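Local coordinates for protein probable M18 family aminopeptidase 1 (Thermotoga maritima, PDB 2GLF) that probably cleaves single amino acids from the N-terminus of peptides, as a two-metal aminopeptidase of the M18 family, at residues K124-S129 with H425-I430; I148-K153 with P157-P162; V227-S232 with G244-D249. One frame throughout, in Å; residues are numbered along the deposited sequence.

Contact 1. Residues K124-S129 with H425-I430; sequences KYHWLS and HSPFEI. With MN (manganese (II) ion), chain F.
The hydroxyl of S426, whose CB lies over the imidazole of H126, takes part in three hydrogen bonds, two of them weak. OG is hydrogen-bonded to the carbonyl oxygen of G423, receives F428 N in a weak bond of 3.4 Å from N to OG that closes an ST turn, and has a further weak bond to S129 of the second subunit. With OG between the backbone N and the carbonyl carbon (chi1 65°), the hydroxyl turns back to F428 N, while the backbone sets CB over H126. This turn links metal ligand H425 to strand 429-432 and meets the loop between strands 111-119 and 132-139 of the antiparallel sheet.

S426 CB stands 4.2 Å from the centroid of the H126 ring, 22° off its normal, a CH-pi contact over one face. P427, a rigid apolar residue suited to a turn, crosses H126 at about a right angle, its CD 3.5 Å from H126 CB, while its CG rests over one face of W127, 4.2 Å from CE2 near the rim of the indole. P229 of strand 223-229 touches both W127 and P427. With an alanine in place of H126, S426 CB would probably lose the ring it lies over, and a gap would open beside P427.

Just before the turn, H425 N donates to E429 OE2 over 2.6 Å, and that oxygen accepts with its anti lone pair. G121 O receives a hydrogen bond from H425 ND1, which fixes the ring's rotation, and H425 NE2 binds manganese at 2.4 Å.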
loop_
_atom_site.group_PDB
_atom_site.type_symbol
_atom_site.label_atom_id
_atom_site.label_comp_id
_atom_site.label_asym_id
_atom_site.label_seq_id
_atom_site.Cartn_x
_atom_site.Cartn_y
_atom_site.Cartn_z
ATOM N N LYS A 124 18.049 5.767 23.064
ATOM C CA LYS A 124 18.002 7.094 22.452
ATOM C C LYS A 124 16.909 8.006 22.975
ATOM O O LYS A 124 17.198 9.119 23.424
ATOM C CB LYS A 124 17.907 6.973 20.924
ATOM C CG LYS A 124 18.610 8.071 20.146
ATOM C CD LYS A 124 18.896 7.620 18.724
ATOM C CE LYS A 124 19.775 6.376 18.723
ATOM N NZ LYS A 124 20.187 5.920 17.360
ATOM N N TYR A 125 15.656 7.566 22.919
ATOM C CA TYR A 125 14.606 8.422 23.443
ATOM C C TYR A 125 14.746 8.511 24.961
ATOM O O TYR A 125 14.136 9.367 25.597
ATOM C CB TYR A 125 13.210 7.921 23.046
ATOM C CG TYR A 125 12.885 6.500 23.428
ATOM C CD1 TYR A 125 12.988 5.472 22.498
ATOM C CD2 TYR A 125 12.447 6.184 24.715
ATOM C CE1 TYR A 125 12.658 4.158 22.835
ATOM C CE2 TYR A 125 12.117 4.876 25.064
ATOM C CZ TYR A 125 12.221 3.868 24.120
ATOM O OH TYR A 125 11.869 2.579 24.445
ATOM N N HIS A 126 15.562 7.627 25.534
ATOM C CA HIS A 126 15.804 7.622 26.976
ATOM C C HIS A 126 16.570 8.877 27.397
ATOM O O HIS A 126 16.339 9.424 28.476
ATOM C CB HIS A 126 16.668 6.429 27.402
ATOM C CG HIS A 126 15.954 5.116 27.436
ATOM N ND1 HIS A 126 14.683 4.968 27.946
ATOM C CD2 HIS A 126 16.368 3.873 27.092
ATOM C CE1 HIS A 126 14.344 3.690 27.912
ATOM N NE2 HIS A 126 15.349 3.004 27.397
ATOM N N TRP A 127 17.479 9.315 26.530
ATOM C CA TRP A 127 18.359 10.445 26.797
ATOM C C TRP A 127 17.819 11.853 26.590
ATOM O O TRP A 127 18.571 12.826 26.671
ATOM C CB TRP A 127 19.657 10.255 26.000
ATOM C CG TRP A 127 20.300 8.942 26.319
ATOM C CD1 TRP A 127 19.848 7.692 25.960
ATOM C CD2 TRP A 127 21.411 8.724 27.195
ATOM N NE1 TRP A 127 20.602 6.720 26.573
ATOM C CE2 TRP A 127 21.569 7.327 27.336
ATOM C CE3 TRP A 127 22.286 9.574 27.883
ATOM C CZ2 TRP A 127 22.570 6.765 28.137
ATOM C CZ3 TRP A 127 23.278 9.013 28.678
ATOM C CH2 TRP A 127 23.411 7.624 28.798
ATOM N N LEU A 128 16.522 11.976 26.340
ATOM C CA LEU A 128 15.932 13.296 26.156
ATOM C C LEU A 128 15.251 13.773 27.445
ATOM O O LEU A 128 14.595 12.988 28.141
ATOM C CB LEU A 128 14.939 13.259 24.997
ATOM C CG LEU A 128 15.600 12.987 23.640
ATOM C CD1 LEU A 128 14.553 12.622 22.614
ATOM C CD2 LEU A 128 16.387 14.213 23.197
ATOM N N SER A 129 15.426 15.060 27.756
ATOM C CA SER A 129 14.861 15.687 28.956
ATOM C C SER A 129 15.186 14.906 30.226
ATOM O O SER A 129 14.299 14.501 30.983
ATOM C CB SER A 129 13.343 15.860 28.816
ATOM O OG SER A 129 13.028 16.819 27.816
ATOM N N HIS A 425 20.373 -1.286 29.727
ATOM C CA HIS A 425 20.797 -0.194 28.846
ATOM C C HIS A 425 20.089 1.141 29.043
ATOM O O HIS A 425 20.469 2.137 28.434
ATOM C CB HIS A 425 20.709 -0.600 27.380
ATOM C CG HIS A 425 21.829 -1.486 26.944
ATOM N ND1 HIS A 425 22.200 -1.624 25.627
ATOM C CD2 HIS A 425 22.674 -2.265 27.656
ATOM C CE1 HIS A 425 23.229 -2.446 25.544
ATOM N NE2 HIS A 425 23.536 -2.849 26.763
ATOM N N SER A 426 19.070 1.172 29.893
ATOM C CA SER A 426 18.365 2.419 30.158
ATOM C C SER A 426 19.230 3.242 31.107
ATOM O O SER A 426 20.181 2.727 31.695
ATOM C CB SER A 426 17.024 2.136 30.824
ATOM O OG SER A 426 17.214 1.550 32.099
ATOM N N PRO A 427 18.917 4.533 31.267
ATOM C CA PRO A 427 19.702 5.386 32.166
ATOM C C PRO A 427 19.499 5.026 33.639
ATOM O O PRO A 427 20.134 5.608 34.518
ATOM C CB PRO A 427 19.185 6.787 31.847
ATOM C CG PRO A 427 18.777 6.675 30.412
ATOM C CD PRO A 427 18.054 5.350 30.401
ATOM N N PHE A 428 18.623 4.060 33.905
ATOM C CA PHE A 428 18.331 3.656 35.280
ATOM C C PHE A 428 17.935 2.176 35.318
ATOM O O PHE A 428 16.750 1.839 35.400
ATOM C CB PHE A 428 17.186 4.530 35.836
ATOM C CG PHE A 428 17.093 4.549 37.346
ATOM C CD1 PHE A 428 18.070 5.181 38.111
ATOM C CD2 PHE A 428 16.019 3.947 38.003
ATOM C CE1 PHE A 428 17.976 5.215 39.507
ATOM C CE2 PHE A 428 15.920 3.977 39.403
ATOM C CZ PHE A 428 16.900 4.612 40.151
ATOM N N GLU A 429 18.928 1.293 35.252
ATOM C CA GLU A 429 18.669 -0.145 35.281
ATOM C C GLU A 429 18.266 -0.596 36.681
ATOM O O GLU A 429 18.596 0.047 37.673
ATOM C CB GLU A 429 19.908 -0.911 34.814
ATOM C CG GLU A 429 20.404 -0.467 33.448
ATOM C CD GLU A 429 21.696 -1.147 33.033
ATOM O OE1 GLU A 429 22.598 -1.285 33.889
ATOM O OE2 GLU A 429 21.820 -1.528 31.847
ATOM N N ILE A 430 17.542 -1.708 36.748
ATOM C CA ILE A 430 17.070 -2.254 38.013
ATOM C C ILE A 430 17.580 -3.683 38.233
ATOM O O ILE A 430 17.520 -4.526 37.330
ATOM C CB ILE A 430 15.502 -2.246 38.070
ATOM C CG1 ILE A 430 15.005 -1.126 38.983
ATOM C CG2 ILE A 430 14.976 -3.558 38.615
ATOM C CD1 ILE A 430 15.298 0.247 38.498
HETATM MN MN MN F . 25.365 -4.287 27.438
#

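Contact 2. Residues I148-K153 with P157-P162; sequences IHIGDK and PVFTIP
P157 brings the chain back to I150, the last residue of strand 145-150, which is an outermost strand of the six-stranded antiparallel sheet within this chain. Residues G151-D156 form a loop that returns to the strand end, and the chain then leaves in a new direction. The pyrrolidine of P157 meets the isoleucine through an apolar contact of 4.3 Å from CG to I150 CG2. Glycine suits the place of G151 because phi is 104°, and a CB would be pressed against the carbonyl oxygen of I150. G151 N is hydrogen-bonded to D156, a side chain of the loop itself.

V158 comes next, its CG1 4.2 Å from G151 CA. The branched side chain packs on P131 and on R234 of the second subunit; the V158 backbone also forms hydrogen bonds to that subunit. F159 then turns its ring back to the strand end: I150 CG2 lies at the edge of the phenyl, near its plane, 3.7 Å from CE1. In I150, CG2 is anti to the backbone N, and this branch reaches both P157 and F159, a use for which a beta-branched residue is well shaped. I134 of strand 132-139 and L186 of strand 185-189 also pack on F159, a buried apolar setting that suits a phenylalanine. From T160 the chain moves away from strand 145-150 toward strand 185-189.

Within the loop, K153 doubles back to the strand it follows: its NZ donates to H149 O over 3.1 Å, tilted 33° from the carbonyl plane.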
loop_
_atom_site.group_PDB
_atom_site.type_symbol
_atom_site.label_atom_id
_atom_site.label_comp_id
_atom_site.label_asym_id
_atom_site.label_seq_id
_atom_site.Cartn_x
_atom_site.Cartn_y
_atom_site.Cartn_z
ATOM N N ILE A 148 37.886 16.181 33.853
ATOM C CA ILE A 148 36.600 16.861 33.803
ATOM C C ILE A 148 35.502 16.077 34.518
ATOM O O ILE A 148 35.263 14.904 34.221
ATOM C CB ILE A 148 36.161 17.109 32.336
ATOM C CG1 ILE A 148 37.136 18.073 31.659
ATOM C CG2 ILE A 148 34.757 17.710 32.292
ATOM C CD1 ILE A 148 37.187 19.425 32.314
ATOM N N HIS A 149 34.843 16.742 35.465
ATOM C CA HIS A 149 33.749 16.153 36.227
ATOM C C HIS A 149 32.739 17.236 36.568
ATOM O O HIS A 149 32.812 17.858 37.621
ATOM C CB HIS A 149 34.280 15.514 37.503
ATOM C CG HIS A 149 35.283 14.436 37.255
ATOM N ND1 HIS A 149 34.942 13.212 36.720
ATOM C CD2 HIS A 149 36.623 14.408 37.435
ATOM C CE1 HIS A 149 36.029 12.476 36.582
ATOM N NE2 HIS A 149 37.063 13.178 37.008
ATOM N N ILE A 150 31.801 17.466 35.659
ATOM C CA ILE A 150 30.780 18.478 35.864
ATOM C C ILE A 150 29.412 17.818 35.941
ATOM O O ILE A 150 29.060 17.021 35.078
ATOM C CB ILE A 150 30.783 19.482 34.723
ATOM C CG1 ILE A 150 32.222 19.933 34.452
ATOM C CG2 ILE A 150 29.911 20.672 35.087
ATOM C CD1 ILE A 150 32.356 20.913 33.319
ATOM N N GLY A 151 28.650 18.160 36.979
ATOM C CA GLY A 151 27.329 17.588 37.189
ATOM C C GLY A 151 27.455 16.573 38.305
ATOM O O GLY A 151 26.471 16.060 38.846
ATOM N N ASP A 152 28.715 16.309 38.640
ATOM C CA ASP A 152 29.125 15.363 39.671
ATOM C C ASP A 152 28.586 15.721 41.062
ATOM O O ASP A 152 27.833 14.961 41.675
ATOM C CB ASP A 152 30.651 15.339 39.706
ATOM C CG ASP A 152 31.206 13.976 39.995
ATOM O OD1 ASP A 152 32.448 13.848 40.035
ATOM O OD2 ASP A 152 30.407 13.035 40.176
ATOM N N LYS A 153 28.991 16.891 41.545
ATOM C CA LYS A 153 28.612 17.387 42.858
ATOM C C LYS A 153 27.394 18.291 42.772
ATOM O O LYS A 153 27.079 18.820 41.714
ATOM C CB LYS A 153 29.791 18.150 43.455
ATOM C CG LYS A 153 31.084 17.348 43.473
ATOM C CD LYS A 153 32.302 18.223 43.207
ATOM C CE LYS A 153 32.259 18.860 41.810
ATOM N NZ LYS A 153 32.194 17.869 40.687
ATOM N N PRO A 157 26.534 22.592 37.972
ATOM C CA PRO A 157 25.331 22.310 37.188
ATOM C C PRO A 157 25.299 20.940 36.519
ATOM O O PRO A 157 26.200 20.125 36.692
ATOM C CB PRO A 157 25.340 23.434 36.158
ATOM C CG PRO A 157 26.797 23.544 35.847
ATOM C CD PRO A 157 27.427 23.507 37.233
ATOM N N VAL A 158 24.234 20.701 35.764
ATOM C CA VAL A 158 24.081 19.463 35.019
ATOM C C VAL A 158 23.749 19.890 33.595
ATOM O O VAL A 158 23.647 21.085 33.310
ATOM C CB VAL A 158 22.927 18.589 35.569
ATOM C CG1 VAL A 158 23.188 18.237 37.021
ATOM C CG2 VAL A 158 21.603 19.307 35.408
ATOM N N PHE A 159 23.585 18.932 32.694
ATOM C CA PHE A 159 23.247 19.279 31.324
ATOM C C PHE A 159 21.987 18.556 30.869
ATOM O O PHE A 159 21.426 17.754 31.612
ATOM C CB PHE A 159 24.423 18.960 30.407
ATOM C CG PHE A 159 25.693 19.607 30.842
ATOM C CD1 PHE A 159 26.443 19.062 31.878
ATOM C CD2 PHE A 159 26.108 20.805 30.269
ATOM C CE1 PHE A 159 27.583 19.699 32.338
ATOM C CE2 PHE A 159 27.253 21.456 30.728
ATOM C CZ PHE A 159 27.989 20.902 31.763
ATOM N N THR A 160 21.531 18.855 29.657
ATOM C CA THR A 160 20.334 18.214 29.138
ATOM C C THR A 160 20.246 18.297 27.634
ATOM O O THR A 160 20.933 19.092 26.986
ATOM C CB THR A 160 19.042 18.874 29.642
ATOM O OG1 THR A 160 19.274 19.484 30.913
ATOM C CG2 THR A 160 17.941 17.841 29.776
ATOM N N ILE A 161 19.376 17.451 27.099
ATOM C CA ILE A 161 19.070 17.417 25.689
ATOM C C ILE A 161 17.555 17.497 25.804
ATOM O O ILE A 161 16.884 16.480 25.934
ATOM C CB ILE A 161 19.492 16.088 25.038
ATOM C CG1 ILE A 161 20.984 15.837 25.284
ATOM C CG2 ILE A 161 19.215 16.132 23.543
ATOM C CD1 ILE A 161 21.469 14.483 24.810
ATOM N N PRO A 162 17.005 18.723 25.812
ATOM C CA PRO A 162 15.559 18.966 25.923
ATOM C C PRO A 162 14.746 18.410 24.758
ATOM O O PRO A 162 14.969 18.783 23.612
ATOM C CB PRO A 162 15.473 20.488 26.007
ATOM C CG PRO A 162 16.656 20.929 25.165
ATOM C CD PRO A 162 17.741 19.987 25.617
#

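Contact 3. Residues V227-S232 with G244-D249; sequences VVPAFS and GAYGQD. With MN (manganese (II) ion), chain F; MN (manganese (II) ion), chain E.
From V228 to S232 and from G244 to Y246 the backbones run in nearly opposite directions, 154° apart, yet they are not paired as a sheet: the CA atoms of P229 and Y246 are 7.1 Å apart, and a water spans the gap, donating a hydrogen bond to F231 O at 2.6 Å and accepting one from Y246 N. The end of strand 223-229 thus lies against the turn leading into helix 248-263 of the metallopeptidase core.

Y246 carries the contact. P229 CD sits over the centre of its ring in a CH-pi contact, 3.7 Å from the centroid and 12° off the normal, the C-H groups of the rigid proline ring suiting an aromatic face. V228 CG2 packs obliquely beside CE2. With CG anti to the backbone N (chi1 160°), the phenol extends across both residues and its OH reaches a hydrogen bond with P96 O.

G247, at the N-cap position, takes a positive phi (76°) that glycine accepts readily. Beyond it D249 bridges the metals with one carboxylate: OD1 binds the manganese shared with H92 and D326, and OD2 binds the manganese shared with E279 and H425, at 2.4 Å.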
loop_
_atom_site.group_PDB
_atom_site.type_symbol
_atom_site.label_atom_id
_atom_site.label_comp_id
_atom_site.label_asym_id
_atom_site.label_seq_id
_atom_site.Cartn_x
_atom_site.Cartn_y
_atom_site.Cartn_z
ATOM N N VAL A 227 29.045 11.609 28.287
ATOM C CA VAL A 227 27.830 12.153 28.884
ATOM C C VAL A 227 27.114 11.000 29.567
ATOM O O VAL A 227 26.886 9.967 28.962
ATOM C CB VAL A 227 26.919 12.799 27.807
ATOM C CG1 VAL A 227 25.625 13.287 28.440
ATOM C CG2 VAL A 227 27.652 13.953 27.133
ATOM N N VAL A 228 26.766 11.190 30.831
ATOM C CA VAL A 228 26.119 10.148 31.620
ATOM C C VAL A 228 24.988 10.703 32.487
ATOM O O VAL A 228 25.026 11.862 32.887
ATOM C CB VAL A 228 27.182 9.461 32.509
ATOM C CG1 VAL A 228 26.685 9.341 33.949
ATOM C CG2 VAL A 228 27.541 8.102 31.917
ATOM N N PRO A 229 23.971 9.879 32.795
ATOM C CA PRO A 229 22.846 10.338 33.623
ATOM C C PRO A 229 23.236 10.778 35.039
ATOM O O PRO A 229 24.068 10.152 35.694
ATOM C CB PRO A 229 21.895 9.143 33.613
ATOM C CG PRO A 229 22.807 7.990 33.463
ATOM C CD PRO A 229 23.799 8.468 32.422
ATOM N N ALA A 230 22.625 11.868 35.495
ATOM C CA ALA A 230 22.904 12.422 36.809
ATOM C C ALA A 230 22.148 11.687 37.915
ATOM O O ALA A 230 22.080 12.161 39.051
ATOM C CB ALA A 230 22.556 13.898 36.823
ATOM N N PHE A 231 21.587 10.525 37.588
ATOM C CA PHE A 231 20.847 9.729 38.568
ATOM C C PHE A 231 21.838 8.972 39.447
ATOM O O PHE A 231 22.782 8.372 38.934
ATOM C CB PHE A 231 19.971 8.691 37.868
ATOM C CG PHE A 231 19.145 9.237 36.742
ATOM C CD1 PHE A 231 18.532 8.369 35.843
ATOM C CD2 PHE A 231 18.961 10.604 36.579
ATOM C CE1 PHE A 231 17.751 8.850 34.806
ATOM C CE2 PHE A 231 18.183 11.095 35.544
ATOM C CZ PHE A 231 17.575 10.216 34.654
ATOM N N SER A 232 21.626 8.988 40.758
ATOM C CA SER A 232 22.510 8.253 41.657
ATOM C C SER A 232 21.876 6.930 42.084
ATOM O O SER A 232 20.653 6.781 42.078
ATOM C CB SER A 232 22.851 9.090 42.887
ATOM O OG SER A 232 23.877 10.017 42.582
ATOM N N GLY A 244 18.282 0.548 41.864
ATOM C CA GLY A 244 18.207 1.221 40.585
ATOM C C GLY A 244 19.445 2.066 40.399
ATOM O O GLY A 244 19.817 2.825 41.291
ATOM N N ALA A 245 20.099 1.934 39.251
ATOM C CA ALA A 245 21.298 2.714 38.981
ATOM C C ALA A 245 21.731 2.609 37.534
ATOM O O ALA A 245 21.384 1.657 36.828
ATOM C CB ALA A 245 22.431 2.263 39.886
ATOM N N TYR A 246 22.502 3.596 37.101
ATOM C CA TYR A 246 23.009 3.615 35.746
ATOM C C TYR A 246 24.275 2.791 35.630
ATOM O O TYR A 246 25.122 2.797 36.525
ATOM C CB TYR A 246 23.332 5.041 35.312
ATOM C CG TYR A 246 24.281 5.103 34.138
ATOM C CD1 TYR A 246 23.835 4.856 32.846
ATOM C CD2 TYR A 246 25.633 5.366 34.330
ATOM C CE1 TYR A 246 24.705 4.869 31.775
ATOM C CE2 TYR A 246 26.515 5.378 33.266
ATOM C CZ TYR A 246 26.044 5.130 31.986
ATOM O OH TYR A 246 26.912 5.162 30.912
ATOM N N GLY A 247 24.396 2.088 34.510
ATOM C CA GLY A 247 25.583 1.305 34.246
ATOM C C GLY A 247 25.686 0.019 35.013
ATOM O O GLY A 247 26.768 -0.566 35.094
ATOM N N GLN A 248 24.581 -0.432 35.590
ATOM C CA GLN A 248 24.629 -1.685 36.316
ATOM C C GLN A 248 25.001 -2.777 35.333
ATOM O O GLN A 248 25.459 -3.850 35.732
ATOM C CB GLN A 248 23.289 -1.995 36.975
ATOM C CG GLN A 248 23.170 -1.377 38.349
ATOM C CD GLN A 248 21.904 -1.775 39.057
ATOM O OE1 GLN A 248 20.805 -1.388 38.656
ATOM N NE2 GLN A 248 22.047 -2.561 40.120
ATOM N N ASP A 249 24.820 -2.496 34.042
ATOM C CA ASP A 249 25.170 -3.476 33.030
ATOM C C ASP A 249 26.656 -3.754 33.149
ATOM O O ASP A 249 27.499 -3.046 32.593
ATOM C CB ASP A 249 24.861 -2.999 31.617
ATOM C CG ASP A 249 25.059 -4.107 30.572
ATOM O OD1 ASP A 249 26.004 -4.916 30.713
ATOM O OD2 ASP A 249 24.285 -4.160 29.592
HETATM MN MN MN F . 25.365 -4.287 27.438
HETATM MN MN MN E . 26.921 -6.547 29.348
HETATM O O HOH W 1 23.157 5.802 38.884
HETATM O O HOH W 2 24.754 -7.439 29.626
#

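In the fold
All three contacts are buried, although contact 3 has exposed S232 at its margin. Contacts 1 and 3 adjoin: strands 429-432 and 242-245 are neighbours in a small antiparallel sheet, with E429 O 2.9 Å from A245 N in a probable hydrogen bond, and H425 and D249 bind the same manganese. Their proline-aromatic packing sets the six-stranded sheet and its connecting loop against the segments carrying these ligands. Contact 2 lies farther out, away from the metals, is mainly aliphatic and aromatic, and meets the second subunit, as contact 1 does and contact 3 through F231; contacts 2 and 3 share the six-stranded sheet. S129 N, 2.7 Å from I161 O, probably hydrogen-bonds contact 1 to contact 2.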